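Local coordinates for ribosome inactivating type 1 protein (Iris hollandica, PDB 3MVG), which belongs to the type 1 ribosome-inactivating proteins, a plant family named for its action on ribosomes, at residues 2-7 / 24-29; 17-22 / 50-55; 62-67 / 157-162; 69-74 / 244-249. All blocks are in the same frame, centred on the assembly; numbering follows the deposited sequence.

Interaction 1. Residues 2-7 / 24-29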
loop_
_atom_site.group_PDB
_atom_site.type_symbol
_atom_site.label_atom_id
_atom_site.label_comp_id
_atom_site.label_asym_id
_atom_site.label_seq_id
_atom_site.Cartn_x
_atom_site.Cartn_y
_atom_site.Cartn_z
ATOM N N GLU A 2 -9.825 2.955 -26.090
ATOM C CA GLU A 2 -9.970 3.428 -24.706
ATOM C C GLU A 2 -8.618 3.838 -24.122
ATOM O O GLU A 2 -7.646 3.086 -24.219
ATOM C CB GLU A 2 -10.555 2.314 -23.848
ATOM C CG GLU A 2 -10.977 2.750 -22.462
ATOM C CD GLU A 2 -12.258 3.554 -22.470
ATOM O OE1 GLU A 2 -12.403 4.421 -21.588
ATOM O OE2 GLU A 2 -13.105 3.329 -23.361
ATOM N N THR A 3 -8.568 5.032 -23.534
ATOM C CA THR A 3 -7.307 5.611 -23.058
ATOM C C THR A 3 -7.402 6.065 -21.611
ATOM O O THR A 3 -8.399 6.682 -21.210
ATOM C CB THR A 3 -6.882 6.791 -23.961
ATOM O OG1 THR A 3 -6.786 6.328 -25.309
ATOM C CG2 THR A 3 -5.530 7.380 -23.536
ATOM N N VAL A 4 -6.362 5.726 -20.842
ATOM C CA VAL A 4 -6.173 6.127 -19.444
ATOM C C VAL A 4 -4.883 6.947 -19.364
ATOM O O VAL A 4 -3.842 6.505 -19.848
ATOM C CB VAL A 4 -6.006 4.894 -18.527
ATOM C CG1 VAL A 4 -5.806 5.329 -17.080
ATOM C CG2 VAL A 4 -7.200 3.955 -18.654
ATOM N N GLU A 5 -4.940 8.137 -18.771
ATOM C CA GLU A 5 -3.781 9.040 -18.763
ATOM C C GLU A 5 -3.131 9.230 -17.395
ATOM O O GLU A 5 -3.792 9.122 -16.360
ATOM C CB GLU A 5 -4.163 10.417 -19.319
ATOM C CG GLU A 5 -4.688 10.409 -20.744
ATOM C CD GLU A 5 -4.959 11.807 -21.268
ATOM O OE1 GLU A 5 -5.543 12.614 -20.517
ATOM O OE2 GLU A 5 -4.601 12.091 -22.432
ATOM N N PHE A 6 -1.834 9.534 -17.408
ATOM C CA PHE A 6 -1.088 9.887 -16.201
ATOM C C PHE A 6 -0.024 10.912 -16.572
ATOM O O PHE A 6 0.677 10.752 -17.577
ATOM C CB PHE A 6 -0.429 8.665 -15.555
ATOM C CG PHE A 6 0.401 9.005 -14.349
ATOM C CD1 PHE A 6 1.787 9.086 -14.444
ATOM C CD2 PHE A 6 -0.201 9.288 -13.126
ATOM C CE1 PHE A 6 2.553 9.421 -13.338
ATOM C CE2 PHE A 6 0.575 9.628 -12.015
ATOM C CZ PHE A 6 1.949 9.687 -12.131
ATOM N N ARG A 7 0.086 11.967 -15.763
ATOM C CA ARG A 7 1.102 13.008 -15.958
ATOM C C ARG A 7 1.992 13.108 -14.743
ATOM O O ARG A 7 1.495 13.139 -13.613
ATOM C CB ARG A 7 0.461 14.372 -16.216
ATOM C CG ARG A 7 -0.641 14.319 -17.237
ATOM C CD ARG A 7 -0.725 15.599 -18.011
ATOM N NE ARG A 7 -1.827 15.538 -18.966
ATOM C CZ ARG A 7 -1.977 16.369 -19.988
ATOM N NH1 ARG A 7 -1.093 17.337 -20.181
ATOM N NH2 ARG A 7 -3.009 16.234 -20.809
ATOM N N ARG A 24 -6.836 -0.403 -13.632
ATOM C CA ARG A 24 -7.345 -1.731 -13.281
ATOM C C ARG A 24 -8.803 -1.885 -13.703
ATOM O O ARG A 24 -9.197 -2.940 -14.200
ATOM C CB ARG A 24 -7.222 -1.996 -11.781
ATOM C CG ARG A 24 -5.799 -2.104 -11.269
ATOM C CD ARG A 24 -5.772 -2.584 -9.814
ATOM N NE ARG A 24 -4.427 -2.398 -9.280
ATOM C CZ ARG A 24 -4.023 -1.346 -8.571
ATOM N NH1 ARG A 24 -4.885 -0.400 -8.205
ATOM N NH2 ARG A 24 -2.754 -1.253 -8.215
ATOM N N ASN A 25 -9.600 -0.838 -13.505
ATOM C CA ASN A 25 -11.024 -0.891 -13.838
ATOM C C ASN A 25 -11.278 -1.087 -15.331
ATOM O O ASN A 25 -12.230 -1.771 -15.721
ATOM C CB ASN A 25 -11.742 0.362 -13.322
ATOM C CG ASN A 25 -11.822 0.412 -11.810
ATOM O OD1 ASN A 25 -11.579 -0.567 -11.112
ATOM N ND2 ASN A 25 -12.166 1.584 -11.291
ATOM N N ARG A 26 -10.420 -0.508 -16.161
ATOM C CA ARG A 26 -10.526 -0.670 -17.610
ATOM C C ARG A 26 -9.911 -1.974 -18.119
ATOM O O ARG A 26 -10.379 -2.539 -19.106
ATOM C CB ARG A 26 -9.899 0.519 -18.347
ATOM C CG ARG A 26 -10.486 1.909 -18.009
ATOM C CD ARG A 26 -11.910 2.154 -18.539
ATOM N NE ARG A 26 -12.932 1.408 -17.799
ATOM C CZ ARG A 26 -13.372 1.730 -16.586
ATOM N NH1 ARG A 26 -12.893 2.804 -15.957
ATOM N NH2 ARG A 26 -14.292 0.981 -15.998
ATOM N N LEU A 27 -8.844 -2.440 -17.472
ATOM C CA LEU A 27 -8.233 -3.726 -17.816
ATOM C C LEU A 27 -9.171 -4.879 -17.511
ATOM O O LEU A 27 -9.318 -5.797 -18.312
ATOM C CB LEU A 27 -6.924 -3.920 -17.051
ATOM C CG LEU A 27 -5.757 -3.045 -17.509
ATOM C CD1 LEU A 27 -4.668 -3.116 -16.465
ATOM C CD2 LEU A 27 -5.221 -3.506 -18.859
ATOM N N SER A 28 -9.799 -4.820 -16.344
ATOM C CA SER A 28 -10.663 -5.867 -15.836
ATOM C C SER A 28 -11.774 -6.262 -16.806
ATOM O O SER A 28 -12.329 -5.428 -17.512
ATOM C CB SER A 28 -11.295 -5.364 -14.549
ATOM O OG SER A 28 -12.221 -6.313 -14.052
ATOM N N SER A 29 -12.104 -7.552 -16.803
ATOM C CA SER A 29 -13.275 -8.056 -17.524
ATOM C C SER A 29 -14.572 -7.769 -16.790
ATOM O O SER A 29 -15.641 -8.029 -17.326
ATOM C CB SER A 29 -13.170 -9.565 -17.715
ATOM O OG SER A 29 -13.439 -10.248 -16.499
#

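Interaction 2. Residues 17-22 / 50-55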
loop_
_atom_site.group_PDB
_atom_site.type_symbol
_atom_site.label_atom_id
_atom_site.label_comp_id
_atom_site.label_asym_id
_atom_site.label_seq_id
_atom_site.Cartn_x
_atom_site.Cartn_y
_atom_site.Cartn_z
ATOM N N SER A 17 -2.119 6.572 -7.348
ATOM C CA SER A 17 -3.025 5.478 -7.007
ATOM C C SER A 17 -4.352 5.563 -7.762
ATOM O O SER A 17 -4.894 4.528 -8.172
ATOM C CB SER A 17 -3.259 5.446 -5.510
ATOM O OG SER A 17 -2.080 5.044 -4.857
ATOM N N ASP A 18 -4.879 6.771 -7.957
ATOM C CA ASP A 18 -6.098 6.941 -8.740
ATOM C C ASP A 18 -5.897 6.484 -10.179
ATOM O O ASP A 18 -6.769 5.831 -10.760
ATOM C CB ASP A 18 -6.563 8.406 -8.715
ATOM C CG ASP A 18 -7.258 8.797 -7.407
ATOM O OD1 ASP A 18 -7.563 7.924 -6.572
ATOM O OD2 ASP A 18 -7.510 10.006 -7.217
ATOM N N PHE A 19 -4.759 6.849 -10.763
ATOM C CA PHE A 19 -4.397 6.393 -12.097
ATOM C C PHE A 19 -4.420 4.861 -12.189
ATOM O O PHE A 19 -5.069 4.300 -13.058
ATOM C CB PHE A 19 -3.032 6.974 -12.493
ATOM C CG PHE A 19 -2.305 6.183 -13.550
ATOM C CD1 PHE A 19 -2.854 6.005 -14.815
ATOM C CD2 PHE A 19 -1.062 5.640 -13.289
ATOM C CE1 PHE A 19 -2.185 5.275 -15.802
ATOM C CE2 PHE A 19 -0.381 4.912 -14.269
ATOM C CZ PHE A 19 -0.947 4.731 -15.528
ATOM N N LEU A 20 -3.734 4.199 -11.271
ATOM C CA LEU A 20 -3.666 2.744 -11.313
ATOM C C LEU A 20 -5.027 2.112 -11.115
ATOM O O LEU A 20 -5.325 1.092 -11.729
ATOM C CB LEU A 20 -2.687 2.213 -10.270
ATOM C CG LEU A 20 -1.212 2.533 -10.519
ATOM C CD1 LEU A 20 -0.409 1.905 -9.411
ATOM C CD2 LEU A 20 -0.730 2.006 -11.871
ATOM N N GLN A 21 -5.858 2.691 -10.257
ATOM C CA GLN A 21 -7.170 2.096 -10.025
ATOM C C GLN A 21 -8.051 2.229 -11.261
ATOM O O GLN A 21 -8.738 1.276 -11.648
ATOM C CB GLN A 21 -7.844 2.671 -8.777
ATOM C CG GLN A 21 -9.112 1.902 -8.387
ATOM C CD GLN A 21 -8.850 0.416 -8.203
ATOM O OE1 GLN A 21 -7.849 0.017 -7.614
ATOM N NE2 GLN A 21 -9.756 -0.415 -8.707
ATOM N N ASN A 22 -8.036 3.397 -11.898
ATOM C CA ASN A 22 -8.758 3.567 -13.161
ATOM C C ASN A 22 -8.240 2.608 -14.231
ATOM O O ASN A 22 -9.011 2.049 -15.017
ATOM C CB ASN A 22 -8.667 5.014 -13.649
ATOM C CG ASN A 22 -9.624 5.932 -12.924
ATOM O OD1 ASN A 22 -10.728 5.530 -12.553
ATOM N ND2 ASN A 22 -9.213 7.177 -12.727
ATOM N N LEU A 50 -5.818 -1.539 -24.645
ATOM C CA LEU A 50 -6.015 -0.348 -23.845
ATOM C C LEU A 50 -4.811 0.553 -24.061
ATOM O O LEU A 50 -3.678 0.082 -24.097
ATOM C CB LEU A 50 -6.160 -0.732 -22.367
ATOM C CG LEU A 50 -6.500 0.398 -21.404
ATOM C CD1 LEU A 50 -7.889 0.944 -21.667
ATOM C CD2 LEU A 50 -6.403 -0.113 -19.987
ATOM N N PHE A 51 -5.055 1.846 -24.223
ATOM C CA PHE A 51 -3.978 2.825 -24.351
ATOM C C PHE A 51 -3.735 3.497 -23.005
ATOM O O PHE A 51 -4.690 3.860 -22.306
ATOM C CB PHE A 51 -4.354 3.905 -25.368
ATOM C CG PHE A 51 -4.220 3.496 -26.825
ATOM C CD1 PHE A 51 -4.465 4.439 -27.812
ATOM C CD2 PHE A 51 -3.826 2.215 -27.220
ATOM C CE1 PHE A 51 -4.352 4.122 -29.173
ATOM C CE2 PHE A 51 -3.715 1.886 -28.585
ATOM C CZ PHE A 51 -3.976 2.847 -29.556
ATOM N N VAL A 52 -2.464 3.704 -22.673
ATOM C CA VAL A 52 -2.065 4.400 -21.460
ATOM C C VAL A 52 -1.159 5.540 -21.890
ATOM O O VAL A 52 -0.013 5.318 -22.282
ATOM C CB VAL A 52 -1.331 3.463 -20.472
ATOM C CG1 VAL A 52 -0.890 4.231 -19.229
ATOM C CG2 VAL A 52 -2.238 2.322 -20.070
ATOM N N ARG A 53 -1.696 6.758 -21.860
ATOM C CA ARG A 53 -0.945 7.922 -22.297
ATOM C C ARG A 53 -0.227 8.550 -21.116
ATOM O O ARG A 53 -0.857 8.929 -20.121
ATOM C CB ARG A 53 -1.849 8.930 -23.011
ATOM C CG ARG A 53 -1.061 10.080 -23.644
ATOM C CD ARG A 53 -1.780 10.775 -24.796
ATOM N NE ARG A 53 -3.173 11.094 -24.495
ATOM C CZ ARG A 53 -4.214 10.624 -25.178
ATOM N NH1 ARG A 53 -5.446 10.968 -24.828
ATOM N NH2 ARG A 53 -4.031 9.812 -26.212
ATOM N N LEU A 54 1.094 8.636 -21.227
ATOM C CA LEU A 54 1.946 9.107 -20.145
ATOM C C LEU A 54 2.667 10.370 -20.558
ATOM O O LEU A 54 3.210 10.437 -21.656
ATOM C CB LEU A 54 2.986 8.044 -19.806
ATOM C CG LEU A 54 2.474 6.659 -19.408
ATOM C CD1 LEU A 54 3.644 5.715 -19.270
ATOM C CD2 LEU A 54 1.701 6.746 -18.109
ATOM N N PHE A 55 2.713 11.348 -19.654
ATOM C CA PHE A 55 3.297 12.670 -19.935
ATOM C C PHE A 55 4.500 12.936 -19.043
ATOM O O PHE A 55 4.429 12.749 -17.826
ATOM C CB PHE A 55 2.256 13.771 -19.708
ATOM C CG PHE A 55 1.096 13.744 -20.673
ATOM C CD1 PHE A 55 0.052 12.843 -20.515
ATOM C CD2 PHE A 55 1.026 14.661 -21.724
ATOM C CE1 PHE A 55 -1.027 12.831 -21.396
ATOM C CE2 PHE A 55 -0.058 14.660 -22.611
ATOM C CZ PHE A 55 -1.081 13.747 -22.447
#

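Interaction 3. Residues 62-67 / 157-162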
loop_
_atom_site.group_PDB
_atom_site.type_symbol
_atom_site.label_atom_id
_atom_site.label_comp_id
_atom_site.label_asym_id
_atom_site.label_seq_id
_atom_site.Cartn_x
_atom_site.Cartn_y
_atom_site.Cartn_z
ATOM N N ILE A 62 3.956 9.844 -24.457
ATOM C CA ILE A 62 4.040 8.585 -25.214
ATOM C C ILE A 62 2.861 7.726 -24.778
ATOM O O ILE A 62 2.423 7.836 -23.628
ATOM C CB ILE A 62 5.393 7.820 -25.030
ATOM C CG1 ILE A 62 5.572 7.290 -23.603
ATOM C CG2 ILE A 62 6.557 8.686 -25.452
ATOM C CD1 ILE A 62 5.131 5.858 -23.428
ATOM N N THR A 63 2.335 6.899 -25.687
ATOM C CA THR A 63 1.189 6.062 -25.384
ATOM C C THR A 63 1.595 4.608 -25.380
ATOM O O THR A 63 1.971 4.076 -26.424
ATOM C CB THR A 63 0.049 6.287 -26.382
ATOM O OG1 THR A 63 -0.312 7.674 -26.367
ATOM C CG2 THR A 63 -1.179 5.439 -26.019
ATOM N N LEU A 64 1.514 3.971 -24.218
ATOM C CA LEU A 64 1.704 2.531 -24.147
ATOM C C LEU A 64 0.452 1.827 -24.642
ATOM O O LEU A 64 -0.669 2.289 -24.394
ATOM C CB LEU A 64 1.968 2.089 -22.713
ATOM C CG LEU A 64 3.168 2.680 -21.977
ATOM C CD1 LEU A 64 3.181 2.172 -20.544
ATOM C CD2 LEU A 64 4.465 2.318 -22.686
ATOM N N VAL A 65 0.640 0.718 -25.344
ATOM C CA VAL A 65 -0.472 -0.141 -25.722
ATOM C C VAL A 65 -0.397 -1.369 -24.838
ATOM O O VAL A 65 0.609 -2.086 -24.846
ATOM C CB VAL A 65 -0.410 -0.541 -27.210
ATOM C CG1 VAL A 65 -1.641 -1.363 -27.597
ATOM C CG2 VAL A 65 -0.269 0.700 -28.090
ATOM N N LEU A 66 -1.442 -1.589 -24.049
ATOM C CA LEU A 66 -1.524 -2.772 -23.212
ATOM C C LEU A 66 -2.500 -3.768 -23.805
ATOM O O LEU A 66 -3.479 -3.398 -24.454
ATOM C CB LEU A 66 -1.942 -2.408 -21.785
ATOM C CG LEU A 66 -0.810 -1.933 -20.862
ATOM C CD1 LEU A 66 -0.169 -0.645 -21.371
ATOM C CD2 LEU A 66 -1.330 -1.763 -19.440
ATOM N N ASN A 67 -2.199 -5.042 -23.595
ATOM C CA ASN A 67 -3.133 -6.114 -23.852
ATOM C C ASN A 67 -3.919 -6.309 -22.555
ATOM O O ASN A 67 -3.342 -6.599 -21.510
ATOM C CB ASN A 67 -2.364 -7.372 -24.239
ATOM C CG ASN A 67 -3.264 -8.552 -24.559
ATOM O OD1 ASN A 67 -4.489 -8.478 -24.462
ATOM N ND2 ASN A 67 -2.646 -9.658 -24.958
ATOM N N GLN A 157 7.260 -1.853 -15.157
ATOM C CA GLN A 157 7.142 -2.045 -13.722
ATOM C C GLN A 157 6.217 -1.039 -13.055
ATOM O O GLN A 157 5.475 -1.398 -12.150
ATOM C CB GLN A 157 8.505 -2.066 -13.056
ATOM C CG GLN A 157 9.317 -3.290 -13.411
ATOM C CD GLN A 157 10.630 -3.300 -12.694
ATOM O OE1 GLN A 157 10.798 -3.985 -11.681
ATOM N NE2 GLN A 157 11.569 -2.510 -13.187
ATOM N N LEU A 158 6.243 0.212 -13.507
ATOM C CA LEU A 158 5.458 1.269 -12.868
ATOM C C LEU A 158 4.030 1.382 -13.381
ATOM O O LEU A 158 3.231 2.138 -12.809
ATOM C CB LEU A 158 6.188 2.614 -12.943
ATOM C CG LEU A 158 7.521 2.635 -12.193
ATOM C CD1 LEU A 158 8.226 3.957 -12.426
ATOM C CD2 LEU A 158 7.297 2.417 -10.712
ATOM N N VAL A 159 3.698 0.631 -14.431
ATOM C CA VAL A 159 2.343 0.608 -14.970
ATOM C C VAL A 159 1.755 -0.803 -14.858
ATOM O O VAL A 159 0.784 -1.001 -14.132
ATOM C CB VAL A 159 2.301 1.133 -16.431
ATOM C CG1 VAL A 159 0.919 0.978 -17.013
ATOM C CG2 VAL A 159 2.743 2.597 -16.476
ATOM N N SER A 160 2.345 -1.781 -15.549
ATOM C CA SER A 160 1.807 -3.152 -15.542
ATOM C C SER A 160 1.985 -3.858 -14.200
ATOM O O SER A 160 1.047 -4.468 -13.684
ATOM C CB SER A 160 2.458 -3.988 -16.639
ATOM O OG SER A 160 2.201 -3.451 -17.925
ATOM N N GLU A 161 3.187 -3.806 -13.635
ATOM C CA GLU A 161 3.446 -4.585 -12.421
ATOM C C GLU A 161 2.736 -4.019 -11.202
ATOM O O GLU A 161 2.264 -4.771 -10.355
ATOM C CB GLU A 161 4.940 -4.753 -12.143
ATOM C CG GLU A 161 5.739 -5.453 -13.254
ATOM C CD GLU A 161 5.438 -6.930 -13.438
ATOM O OE1 GLU A 161 4.526 -7.475 -12.777
ATOM O OE2 GLU A 161 6.141 -7.548 -14.260
ATOM N N THR A 162 2.681 -2.693 -11.097
ATOM C CA THR A 162 1.915 -2.044 -10.030
ATOM C C THR A 162 0.399 -2.254 -10.201
ATOM O O THR A 162 -0.318 -2.386 -9.209
ATOM C CB THR A 162 2.239 -0.554 -9.960
ATOM O OG1 THR A 162 2.075 -0.014 -11.269
ATOM C CG2 THR A 162 3.675 -0.314 -9.474
#

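Interaction 4. Residues 69-74 / 244-249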
loop_
_atom_site.group_PDB
_atom_site.type_symbol
_atom_site.label_atom_id
_atom_site.label_comp_id
_atom_site.label_asym_id
_atom_site.label_seq_id
_atom_site.Cartn_x
_atom_site.Cartn_y
_atom_site.Cartn_z
ATOM N N VAL A 69 -5.735 -8.701 -21.718
ATOM C CA VAL A 69 -5.657 -10.106 -21.299
ATOM C C VAL A 69 -4.589 -10.321 -20.222
ATOM O O VAL A 69 -4.780 -11.096 -19.293
ATOM C CB VAL A 69 -5.436 -11.049 -22.524
ATOM C CG1 VAL A 69 -5.291 -12.510 -22.105
ATOM C CG2 VAL A 69 -6.577 -10.900 -23.511
ATOM N N ASN A 70 -3.464 -9.624 -20.340
ATOM C CA ASN A 70 -2.386 -9.831 -19.379
ATOM C C ASN A 70 -1.867 -8.551 -18.724
ATOM O O ASN A 70 -0.905 -8.587 -17.953
ATOM C CB ASN A 70 -1.241 -10.656 -19.996
ATOM C CG ASN A 70 -0.530 -9.932 -21.119
ATOM O OD1 ASN A 70 -0.886 -8.811 -21.490
ATOM N ND2 ASN A 70 0.505 -10.573 -21.661
ATOM N N ALA A 71 -2.519 -7.428 -19.028
ATOM C CA ALA A 71 -2.146 -6.102 -18.498
ATOM C C ALA A 71 -0.734 -5.668 -18.885
ATOM O O ALA A 71 -0.149 -4.802 -18.232
ATOM C CB ALA A 71 -2.331 -6.045 -16.974
ATOM N N TYR A 72 -0.199 -6.238 -19.959
ATOM C CA TYR A 72 1.200 -6.031 -20.322
ATOM C C TYR A 72 1.371 -5.213 -21.601
ATOM O O TYR A 72 0.511 -5.188 -22.474
ATOM C CB TYR A 72 1.898 -7.382 -20.483
ATOM C CG TYR A 72 3.379 -7.376 -20.168
ATOM C CD1 TYR A 72 4.337 -7.415 -21.186
ATOM C CD2 TYR A 72 3.817 -7.351 -18.849
ATOM C CE1 TYR A 72 5.702 -7.442 -20.892
ATOM C CE2 TYR A 72 5.170 -7.390 -18.538
ATOM C CZ TYR A 72 6.103 -7.428 -19.565
ATOM O OH TYR A 72 7.444 -7.449 -19.248
ATOM N N VAL A 73 2.520 -4.557 -21.704
ATOM C CA VAL A 73 2.835 -3.692 -22.841
ATOM C C VAL A 73 3.132 -4.520 -24.090
ATOM O O VAL A 73 3.910 -5.475 -24.015
ATOM C CB VAL A 73 4.046 -2.781 -22.506
ATOM C CG1 VAL A 73 4.477 -1.970 -23.715
ATOM C CG2 VAL A 73 3.715 -1.847 -21.350
ATOM N N VAL A 74 2.523 -4.149 -25.222
ATOM C CA VAL A 74 2.794 -4.798 -26.512
ATOM C C VAL A 74 3.398 -3.840 -27.547
ATOM O O VAL A 74 3.975 -4.274 -28.552
ATOM C CB VAL A 74 1.526 -5.471 -27.121
ATOM C CG1 VAL A 74 0.948 -6.521 -26.159
ATOM C CG2 VAL A 74 0.466 -4.431 -27.508
ATOM N N LEU A 244 -2.183 -8.963 -4.652
ATOM C CA LEU A 244 -2.570 -9.440 -5.978
ATOM C C LEU A 244 -3.867 -8.744 -6.383
ATOM O O LEU A 244 -4.864 -8.831 -5.665
ATOM C CB LEU A 244 -2.724 -10.958 -5.975
ATOM C CG LEU A 244 -3.126 -11.607 -7.293
ATOM C CD1 LEU A 244 -2.076 -11.387 -8.367
ATOM C CD2 LEU A 244 -3.351 -13.098 -7.054
ATOM N N ALA A 245 -3.850 -8.050 -7.524
ATOM C CA ALA A 245 -4.887 -7.069 -7.828
ATOM C C ALA A 245 -5.561 -7.261 -9.169
ATOM O O ALA A 245 -6.558 -6.605 -9.459
ATOM C CB ALA A 245 -4.319 -5.649 -7.725
ATOM N N LEU A 246 -4.984 -8.129 -9.995
ATOM C CA LEU A 246 -5.546 -8.543 -11.279
ATOM C C LEU A 246 -5.170 -9.996 -11.468
ATOM O O LEU A 246 -4.059 -10.389 -11.101
ATOM C CB LEU A 246 -4.947 -7.747 -12.446
ATOM C CG LEU A 246 -5.136 -6.233 -12.473
ATOM C CD1 LEU A 246 -4.284 -5.624 -13.567
ATOM C CD2 LEU A 246 -6.601 -5.888 -12.670
ATOM N N LEU A 247 -6.073 -10.776 -12.054
ATOM C CA LEU A 247 -5.812 -12.195 -12.289
ATOM C C LEU A 247 -5.694 -12.503 -13.765
ATOM O O LEU A 247 -6.597 -12.189 -14.546
ATOM C CB LEU A 247 -6.927 -13.068 -11.708
ATOM C CG LEU A 247 -7.266 -12.918 -10.235
ATOM C CD1 LEU A 247 -8.519 -13.712 -9.945
ATOM C CD2 LEU A 247 -6.132 -13.350 -9.336
ATOM N N LEU A 248 -4.585 -13.141 -14.145
ATOM C CA LEU A 248 -4.465 -13.716 -15.484
ATOM C C LEU A 248 -5.463 -14.869 -15.605
ATOM O O LEU A 248 -5.387 -15.825 -14.830
ATOM C CB LEU A 248 -3.041 -14.224 -15.720
ATOM C CG LEU A 248 -2.770 -14.804 -17.108
ATOM C CD1 LEU A 248 -2.848 -13.715 -18.179
ATOM C CD2 LEU A 248 -1.410 -15.462 -17.119
ATOM N N ARG A 249 -6.394 -14.781 -16.550
ATOM C CA ARG A 249 -7.436 -15.805 -16.665
ATOM C C ARG A 249 -6.818 -17.158 -17.008
ATOM O O ARG A 249 -6.030 -17.281 -17.953
ATOM C CB ARG A 249 -8.497 -15.395 -17.685
ATOM C CG ARG A 249 -9.705 -16.338 -17.745
ATOM C CD ARG A 249 -10.755 -15.852 -18.724
ATOM N NE ARG A 249 -11.303 -14.567 -18.291
ATOM C CZ ARG A 249 -12.544 -14.150 -18.500
ATOM N NH1 ARG A 249 -13.409 -14.900 -19.180
ATOM N NH2 ARG A 249 -12.925 -12.969 -18.031
HETATM O O HOH W 1 -6.578 -13.011 -18.864
#

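Interaction 1. Residues 2-7 / 24-29
The carboxylate of Glu2 and the guanidinium of Arg26 do not meet by face or edge. Their planes lie 72° apart, and Glu2 OE1 stays 4.9 Å from Arg26 NE. The charges are opposite, so some attraction across this gap is likely, but it is not a salt bridge. What Glu2 touches is the aliphatic part of the arginine: its OE1 lies 3.8 Å from Arg26 CD. Arg26 kinks twice (chi2 -70°, chi3 73°). The double bend swings the guanidinium off to the side, and its NH2 hydrogen-bonds to a glycerol, probably from the crystallisation liquor. Strand 3-7 is one of the two outermost strands, within this chain, of the mixed sheet of the ribosome-inactivating fold, and helix 13-27 lies against it. Val4 is the strand's inward-facing residue here. In the deposited conformer described, Val4 CG2 is 3.9 Å from Arg26 CG, and the two side chains meet at about a right angle. Val4 is buried, while Glu2 and Arg26 are exposed. The helix is ending at this point: Ser28 N bonds back to Arg24 O at 2.9 Å. Arg68 hydrogen-bonds to the carbonyl oxygens of Arg26 and Ser28.

Interaction 2. Residues 17-22 / 50-55
Phe19 comes down from helix 13-27 onto Val52 of strand 49-55. This is a helix-on-sheet contact within the alpha/beta N-terminal part of the ribosome-inactivating fold. It is apolar and buried, and no hydrogen bond crosses it. The tight part is small. One methyl, Val52 CG1, sits at the edge of the Phe19 ring, near its plane. Val52 CG1 is 3.8 Å from Phe19 CE1 and a little nearer to Phe19 CZ. The ring gets there because Phe19 CG points away from the backbone N (chi1 157°), which sends the ring off the helix toward the sheet. The two side chains meet at about a right angle. Val4 and Phe6 of strand 3-7 also pack on Phe19, and the Phe6 ring is inclined about 30° to it. Other parts are looser. Leu50 points toward the helix but stays 6.0 Å or more from residues 17-22; its helix neighbours are Leu23, Arg26 and Leu27. The outer side of the helix is turned from the sheet. There Asp18 packs on Arg14 of the second subunit, and Gln21 on Gln179 of that subunit. Leu54 approaches Phe19 obliquely, its CD2 lying 4.2 Å from CZ, while Val52 CG1 comes within 3.7 Å of that same Phe19 CZ.

Interaction 3. Residues 62-67 / 157-162
Leu64 holds its CG opposite the carbonyl carbon (chi1 -59°) with an extended chi2, and this carries CD1 straight out from the strand. Val159 places CG2 opposite its own carbonyl carbon. The two side chains then meet tip to tip, with Leu64 CD1 and Val159 CG2 4.1 Å apart. Leu66 covers the next step, in the deposited conformer described. Leu66 CD2 lies 4.3 Å from Val159 CG1 and 4.2 Å from Ser160 OG. The serine hydroxyl is not left without a partner: it bonds to the carbonyl oxygen of Ala71, on the neighbouring turn. All four residues are buried. The strand and helix segments run nearly parallel, their axes 17° apart and 11.0 Å at closest approach. The helix has a wider pi-type turn here, with Thr162 N bonding to Gln157 O at 3.3 Å. A long helix, 146-164, laid against a mixed sheet in this way belongs to the core of the ribosome-inactivating fold.

Interaction 4. Residues 69-74 / 244-249
Asn70 and Leu248 bring their backbones close, with CA atoms 5.9 Å apart, where a tight turn meets an extended loop. Leu248 does most of the touching. Leu248 CD1 packs on the turn, 3.4 Å from Val69 O and 3.9 Å from Asn70 CB. One step on, Ala71 CB meets Leu246 CD1 at 3.9 Å. That methyl pair is the inner, buried part of the contact, and Leu27 of helix 13-27 packs on both residues. Toward the outside a water joins the two backbones. It donates to Val69 O at 2.7 Å and accepts from Arg249 N at 2.9 Å. No direct hydrogen bond crosses. Asn70 turns its amide away from Leu248. With chi1 at 66° its CG sits between the backbone N and the carbonyl carbon, and Asn70 OD1 accepts from Tyr72 N at 3.1 Å. The bond is bent, 144° at the hydrogen, and the donor lies above the amide's carbonyl plane. A bound glycerol lies near this side chain. Ala71 has a positive phi, and Ala71 and Tyr72 together face Asn67. The turn between strands 61-67 and 72-78 thus combines an Asx turn at Asn70 with a G1 beta bulge, joining the two antiparallel neighbours as a beta hairpin.

From the N terminus, interaction 1 closes a loop from strand 3-7 to the end of helix 13-27. Interaction 2 opens inside that loop and closes beyond it on strand 49-55, so the two cross. A salt bridge from Glu5 to Arg53 joins their strands. Interaction 3 starts after both, linking strand 61-67 to helix 146-164. Interaction 4 opens within it and closes much later, near the C-terminal end of the model, so these two also cross. The first pair precedes the second in series. Space brings the pairs together: Arg24 NH2 reaches Thr162 O, and strands 49-55 and 61-67 pair as neighbours. The sheet, helices 13-27 and 146-164 and the loop after helix 235-240 are tied together.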